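Local coordinates for protein alpha-1,4-endofucoidanase (Mariniflexile fucanivorans, PDB 6DLH) that hydrolyses alpha-1,4 linkages within fucoidan as a retaining endo-acting glycoside hydrolase of family 107, whose catalytic domain is followed by Ig-like domains, at residues 370-375 and 410-415; 41-46 and 337-342. One frame throughout, in Å; residues are numbered along the deposited sequence.

Contact 1 (370-375 and 410-415); sequences TGIVNG and TYLKEF
The two methyls of Leu412 part to meet Ile372 and Val373, packing the end of one peripheral helix of the probable (β/α)8 barrel, 361-372, against the last turns of another, 399-415. On one branch, CD2 of Leu412 meets CG2 of Val373 at 3.7 Å, the two side chains sliding past each other in opposite directions. On the other, CD1 of Leu412 lies 4.0 Å from CD1 of Ile372, and these side chains cross at about a right angle. Ile372 gets there with CG1 set between its backbone N and carbonyl carbon (chi1 74°), from which an extended chi2 carries CD1 forward. Val373 leaves the helix in a type II turn from Ile372 to Gly375, closed by a hydrogen bond of 2.8 Å from Gly375 N to Ile372 O, and CB of Val373 points toward helix 399-415. Further out, both Ile372 and Leu412 rest on Leu46 of strand 46-49, and Leu412 also touches Thr77, a ligand of a bound calcium ion. Tyr411 reaches across to Val365 and Ser369 of helix 361-372, while CD2 of Phe415 sits 3.5 Å above the Tyr411 ring plane, displaced toward the rim.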
loop_
_atom_site.group_PDB
_atom_site.type_symbol
_atom_site.label_atom_id
_atom_site.label_comp_id
_atom_site.label_asym_id
_atom_site.label_seq_id
_atom_site.Cartn_x
_atom_site.Cartn_y
_atom_site.Cartn_z
ATOM N N THR A 370 0.023 29.388 1.255
ATOM C CA THR A 370 1.263 30.142 1.343
ATOM C C THR A 370 2.367 29.349 0.653
ATOM O O THR A 370 3.165 29.904 -0.091
ATOM C CB THR A 370 1.632 30.490 2.796
ATOM O OG1 THR A 370 0.705 31.454 3.300
ATOM C CG2 THR A 370 3.028 31.060 2.925
ATOM N N GLY A 371 2.395 28.040 0.899
ATOM C CA GLY A 371 3.477 27.196 0.417
ATOM C C GLY A 371 3.462 26.959 -1.096
ATOM O O GLY A 371 4.529 26.850 -1.696
ATOM N N ILE A 372 2.270 26.847 -1.710
ATOM C CA ILE A 372 2.184 26.314 -3.067
ATOM C C ILE A 372 1.670 27.341 -4.083
ATOM O O ILE A 372 2.018 27.253 -5.258
ATOM C CB ILE A 372 1.423 24.967 -3.149
ATOM C CG1 ILE A 372 -0.096 25.117 -2.998
ATOM C CG2 ILE A 372 1.985 23.940 -2.181
ATOM C CD1 ILE A 372 -0.878 23.825 -3.251
ATOM N N VAL A 373 0.834 28.303 -3.670
ATOM C CA VAL A 373 0.289 29.223 -4.666
ATOM C C VAL A 373 1.412 30.132 -5.170
ATOM O O VAL A 373 1.876 31.012 -4.445
ATOM C CB VAL A 373 -0.923 30.017 -4.151
ATOM C CG1 VAL A 373 -1.446 30.990 -5.199
ATOM C CG2 VAL A 373 -2.037 29.093 -3.690
ATOM N N ASN A 374 1.856 29.879 -6.411
ATOM C CA ASN A 374 3.040 30.504 -6.982
ATOM C C ASN A 374 4.250 30.155 -6.116
ATOM O O ASN A 374 5.187 30.944 -5.991
ATOM C CB ASN A 374 2.869 32.023 -7.125
ATOM C CG ASN A 374 1.640 32.416 -7.921
ATOM O OD1 ASN A 374 1.482 31.999 -9.062
ATOM N ND2 ASN A 374 0.766 33.215 -7.335
ATOM N N GLY A 375 4.212 28.966 -5.505
ATOM C CA GLY A 375 5.276 28.530 -4.619
ATOM C C GLY A 375 5.855 27.187 -5.046
ATOM O O GLY A 375 6.086 26.946 -6.230
ATOM N N THR A 410 -11.592 24.255 -1.836
ATOM C CA THR A 410 -12.448 25.388 -2.154
ATOM C C THR A 410 -11.582 26.620 -2.407
ATOM O O THR A 410 -11.760 27.322 -3.399
ATOM C CB THR A 410 -13.487 25.637 -1.051
ATOM O OG1 THR A 410 -14.312 24.479 -0.967
ATOM C CG2 THR A 410 -14.360 26.846 -1.305
ATOM N N TYR A 411 -10.624 26.862 -1.504
ATOM C CA TYR A 411 -9.715 27.984 -1.660
ATOM C C TYR A 411 -8.926 27.892 -2.969
ATOM O O TYR A 411 -8.885 28.857 -3.725
ATOM C CB TYR A 411 -8.790 28.117 -0.448
ATOM C CG TYR A 411 -7.884 29.317 -0.534
ATOM C CD1 TYR A 411 -6.693 29.253 -1.244
ATOM C CD2 TYR A 411 -8.236 30.530 0.047
ATOM C CE1 TYR A 411 -5.867 30.354 -1.368
ATOM C CE2 TYR A 411 -7.410 31.639 -0.054
ATOM C CZ TYR A 411 -6.228 31.549 -0.772
ATOM O OH TYR A 411 -5.386 32.617 -0.875
ATOM N N LEU A 412 -8.259 26.759 -3.224
ATOM C CA LEU A 412 -7.369 26.670 -4.378
ATOM C C LEU A 412 -8.165 26.776 -5.686
ATOM O O LEU A 412 -7.670 27.339 -6.662
ATOM C CB LEU A 412 -6.535 25.377 -4.326
ATOM C CG LEU A 412 -5.546 25.239 -3.158
ATOM C CD1 LEU A 412 -4.873 23.875 -3.167
ATOM C CD2 LEU A 412 -4.491 26.340 -3.176
ATOM N N LYS A 413 -9.393 26.227 -5.706
ATOM C CA LYS A 413 -10.252 26.296 -6.881
ATOM C C LYS A 413 -10.495 27.752 -7.282
ATOM O O LYS A 413 -10.468 28.079 -8.467
ATOM C CB LYS A 413 -11.574 25.563 -6.646
ATOM C CG LYS A 413 -11.517 24.045 -6.752
ATOM C CD LYS A 413 -12.845 23.390 -6.431
ATOM C CE LYS A 413 -13.801 23.376 -7.602
ATOM N NZ LYS A 413 -15.208 23.179 -7.172
ATOM N N GLU A 414 -10.685 28.622 -6.284
ATOM C CA GLU A 414 -10.977 30.019 -6.544
ATOM C C GLU A 414 -9.706 30.839 -6.774
ATOM O O GLU A 414 -9.712 31.730 -7.624
ATOM C CB GLU A 414 -11.842 30.605 -5.426
ATOM C CG GLU A 414 -12.309 32.022 -5.717
ATOM C CD GLU A 414 -13.281 32.587 -4.700
ATOM O OE1 GLU A 414 -13.768 31.808 -3.859
ATOM O OE2 GLU A 414 -13.564 33.802 -4.757
ATOM N N PHE A 415 -8.617 30.539 -6.042
ATOM C CA PHE A 415 -7.535 31.508 -5.906
ATOM C C PHE A 415 -6.199 31.063 -6.509
ATOM O O PHE A 415 -5.316 31.899 -6.663
ATOM C CB PHE A 415 -7.403 31.989 -4.456
ATOM C CG PHE A 415 -8.594 32.758 -3.931
ATOM C CD1 PHE A 415 -8.927 34.004 -4.447
ATOM C CD2 PHE A 415 -9.389 32.239 -2.920
ATOM C CE1 PHE A 415 -10.024 34.706 -3.967
ATOM C CE2 PHE A 415 -10.480 32.944 -2.430
ATOM C CZ PHE A 415 -10.797 34.178 -2.954
#

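Contact 2 (41-46 and 337-342)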
loop_
_atom_site.group_PDB
_atom_site.type_symbol
_atom_site.label_atom_id
_atom_site.label_comp_id
_atom_site.label_asym_id
_atom_site.label_seq_id
_atom_site.Cartn_x
_atom_site.Cartn_y
_atom_site.Cartn_z
ATOM N N TRP A 41 6.491 20.290 -12.463
ATOM C CA TRP A 41 5.076 20.076 -12.197
ATOM C C TRP A 41 4.816 20.142 -10.693
ATOM O O TRP A 41 3.681 20.345 -10.275
ATOM C CB TRP A 41 4.626 18.729 -12.772
ATOM C CG TRP A 41 5.368 17.566 -12.188
ATOM C CD1 TRP A 41 6.472 16.962 -12.715
ATOM C CD2 TRP A 41 5.068 16.861 -10.968
ATOM N NE1 TRP A 41 6.875 15.930 -11.913
ATOM C CE2 TRP A 41 6.035 15.843 -10.833
ATOM C CE3 TRP A 41 4.087 16.989 -9.973
ATOM C CZ2 TRP A 41 6.052 14.965 -9.748
ATOM C CZ3 TRP A 41 4.102 16.120 -8.901
ATOM C CH2 TRP A 41 5.070 15.121 -8.793
ATOM N N MET A 42 5.884 19.950 -9.910
ATOM C CA MET A 42 5.846 19.936 -8.458
ATOM C C MET A 42 5.589 21.346 -7.915
ATOM O O MET A 42 5.078 21.499 -6.807
ATOM C CB MET A 42 7.164 19.376 -7.913
ATOM C CG MET A 42 7.262 19.310 -6.404
ATOM S SD MET A 42 7.250 17.630 -5.739
ATOM C CE MET A 42 8.222 16.755 -6.968
ATOM N N ARG A 43 5.911 22.377 -8.711
ATOM C CA ARG A 43 5.641 23.755 -8.327
ATOM C C ARG A 43 4.136 24.014 -8.353
ATOM O O ARG A 43 3.494 23.853 -9.391
ATOM C CB ARG A 43 6.434 24.741 -9.193
ATOM C CG ARG A 43 7.895 24.861 -8.786
ATOM C CD ARG A 43 8.760 25.704 -9.705
ATOM N NE ARG A 43 8.553 27.138 -9.565
ATOM C CZ ARG A 43 7.929 27.905 -10.452
ATOM N NH1 ARG A 43 7.561 27.407 -11.620
ATOM N NH2 ARG A 43 7.662 29.168 -10.166
ATOM N N GLY A 44 3.591 24.408 -7.191
ATOM C CA GLY A 44 2.163 24.632 -7.018
ATOM C C GLY A 44 1.388 23.350 -6.706
ATOM O O GLY A 44 0.164 23.381 -6.600
ATOM N N ALA A 45 2.108 22.237 -6.524
ATOM C CA ALA A 45 1.512 20.907 -6.458
ATOM C C ALA A 45 1.138 20.537 -5.024
ATOM O O ALA A 45 1.902 20.778 -4.092
ATOM C CB ALA A 45 2.455 19.877 -7.047
ATOM N N LEU A 46 -0.035 19.901 -4.886
ATOM C CA LEU A 46 -0.584 19.481 -3.607
ATOM C C LEU A 46 -0.640 17.956 -3.564
ATOM O O LEU A 46 -1.292 17.334 -4.405
ATOM C CB LEU A 46 -1.986 20.086 -3.465
ATOM C CG LEU A 46 -2.799 19.616 -2.258
ATOM C CD1 LEU A 46 -2.105 20.009 -0.956
ATOM C CD2 LEU A 46 -4.197 20.211 -2.298
ATOM N N ASN A 337 17.293 24.858 -10.494
ATOM C CA ASN A 337 15.953 24.451 -10.890
ATOM C C ASN A 337 15.366 23.448 -9.898
ATOM O O ASN A 337 14.227 23.028 -10.070
ATOM C CB ASN A 337 15.885 23.912 -12.321
ATOM C CG ASN A 337 16.254 24.951 -13.356
ATOM O OD1 ASN A 337 17.135 24.711 -14.181
ATOM N ND2 ASN A 337 15.600 26.101 -13.312
ATOM N N VAL A 338 16.144 23.080 -8.872
ATOM C CA VAL A 338 15.666 22.205 -7.810
ATOM C C VAL A 338 14.441 22.850 -7.146
ATOM O O VAL A 338 14.441 24.032 -6.822
ATOM C CB VAL A 338 16.800 21.883 -6.817
ATOM C CG1 VAL A 338 16.319 21.088 -5.615
ATOM C CG2 VAL A 338 17.951 21.164 -7.505
ATOM N N VAL A 339 13.371 22.066 -6.999
ATOM C CA VAL A 339 12.085 22.594 -6.573
ATOM C C VAL A 339 11.966 22.518 -5.049
ATOM O O VAL A 339 12.338 21.524 -4.427
ATOM C CB VAL A 339 10.935 21.859 -7.291
ATOM C CG1 VAL A 339 9.573 22.167 -6.672
ATOM C CG2 VAL A 339 10.936 22.171 -8.787
ATOM N N ALA A 340 11.453 23.595 -4.452
ATOM C CA ALA A 340 11.219 23.621 -3.019
ATOM C C ALA A 340 9.998 22.758 -2.712
ATOM O O ALA A 340 8.938 22.959 -3.296
ATOM C CB ALA A 340 11.032 25.045 -2.559
ATOM N N HIS A 341 10.163 21.794 -1.800
ATOM C CA HIS A 341 9.076 20.892 -1.460
ATOM C C HIS A 341 9.098 20.582 0.035
ATOM O O HIS A 341 10.161 20.480 0.639
ATOM C CB HIS A 341 9.140 19.631 -2.338
ATOM C CG HIS A 341 8.437 18.450 -1.760
ATOM N ND1 HIS A 341 9.046 17.595 -0.857
ATOM C CD2 HIS A 341 7.187 17.979 -1.946
ATOM C CE1 HIS A 341 8.200 16.645 -0.515
ATOM N NE2 HIS A 341 7.056 16.852 -1.178
ATOM N N PHE A 342 7.906 20.405 0.610
ATOM C CA PHE A 342 7.736 20.248 2.046
ATOM C C PHE A 342 6.995 18.936 2.301
ATOM O O PHE A 342 6.071 18.613 1.552
ATOM C CB PHE A 342 7.018 21.491 2.591
ATOM C CG PHE A 342 6.878 21.616 4.092
ATOM C CD1 PHE A 342 7.806 21.057 4.958
ATOM C CD2 PHE A 342 5.833 22.345 4.640
ATOM C CE1 PHE A 342 7.675 21.195 6.335
ATOM C CE2 PHE A 342 5.706 22.495 6.014
ATOM C CZ PHE A 342 6.631 21.928 6.860
#
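Met42 lies across Val339 and ends beside His341, bridging two segments that lead into strands 46-49 and 341-342 of the parallel sheet, at the N-terminal end of the probable (β/α)8 barrel. Its CG is anti to the backbone N (chi1 180°) and comes within 3.7 Å of Val339 CG1. Beyond that the chain bends twice, first through an unstaggered chi2 of 111° and again at chi3, bringing SD 3.8 Å from His341 CD2. The sulfur stands 4.5 Å from the centroid of the imidazole and 47° off the ring normal, an oblique sulfur-aromatic contact. Both ring nitrogens are engaged: ND1 by the carbonyl O of Thr291 and NE2 by OG1 of Thr379, which should fix the rotation of the ring that meets the sulfur. Arg43 contributes only its aliphatic part, for its guanidinium turns to other partners, with NH1 in a salt bridge to Glu40 and NH2 bonded to the carbonyl O of Asn323. Met42 opens a type II turn closed by a hydrogen bond from Ala45 N to Met42 O (3.1 Å). Val339 CG1 touches both Met42 and Arg43, lying 3.8 Å from Arg43 CG.

In the fold
From the N terminus, the chain passes first through 41-46 into strand 46-49, and contact 2 closes when it returns nearly three hundred residues later at 337-342, which runs into strand 341-342. Contact 1 opens afterwards, at the end of helix 361-372, and closes a far shorter loop at 410-415, so the two stand in series, neither nested nor crossed. In the parallel sheet strand 377-379 lies between 46-49 and 341-342, which brings the first strand beside late ones, as would be expected where a (β/α)8 barrel closes. The contacts also touch directly: Ile372 CD1 packs 3.5 Å from Gly44 O, and Leu412 CD1 lies 3.8 Å from Leu46 CD2.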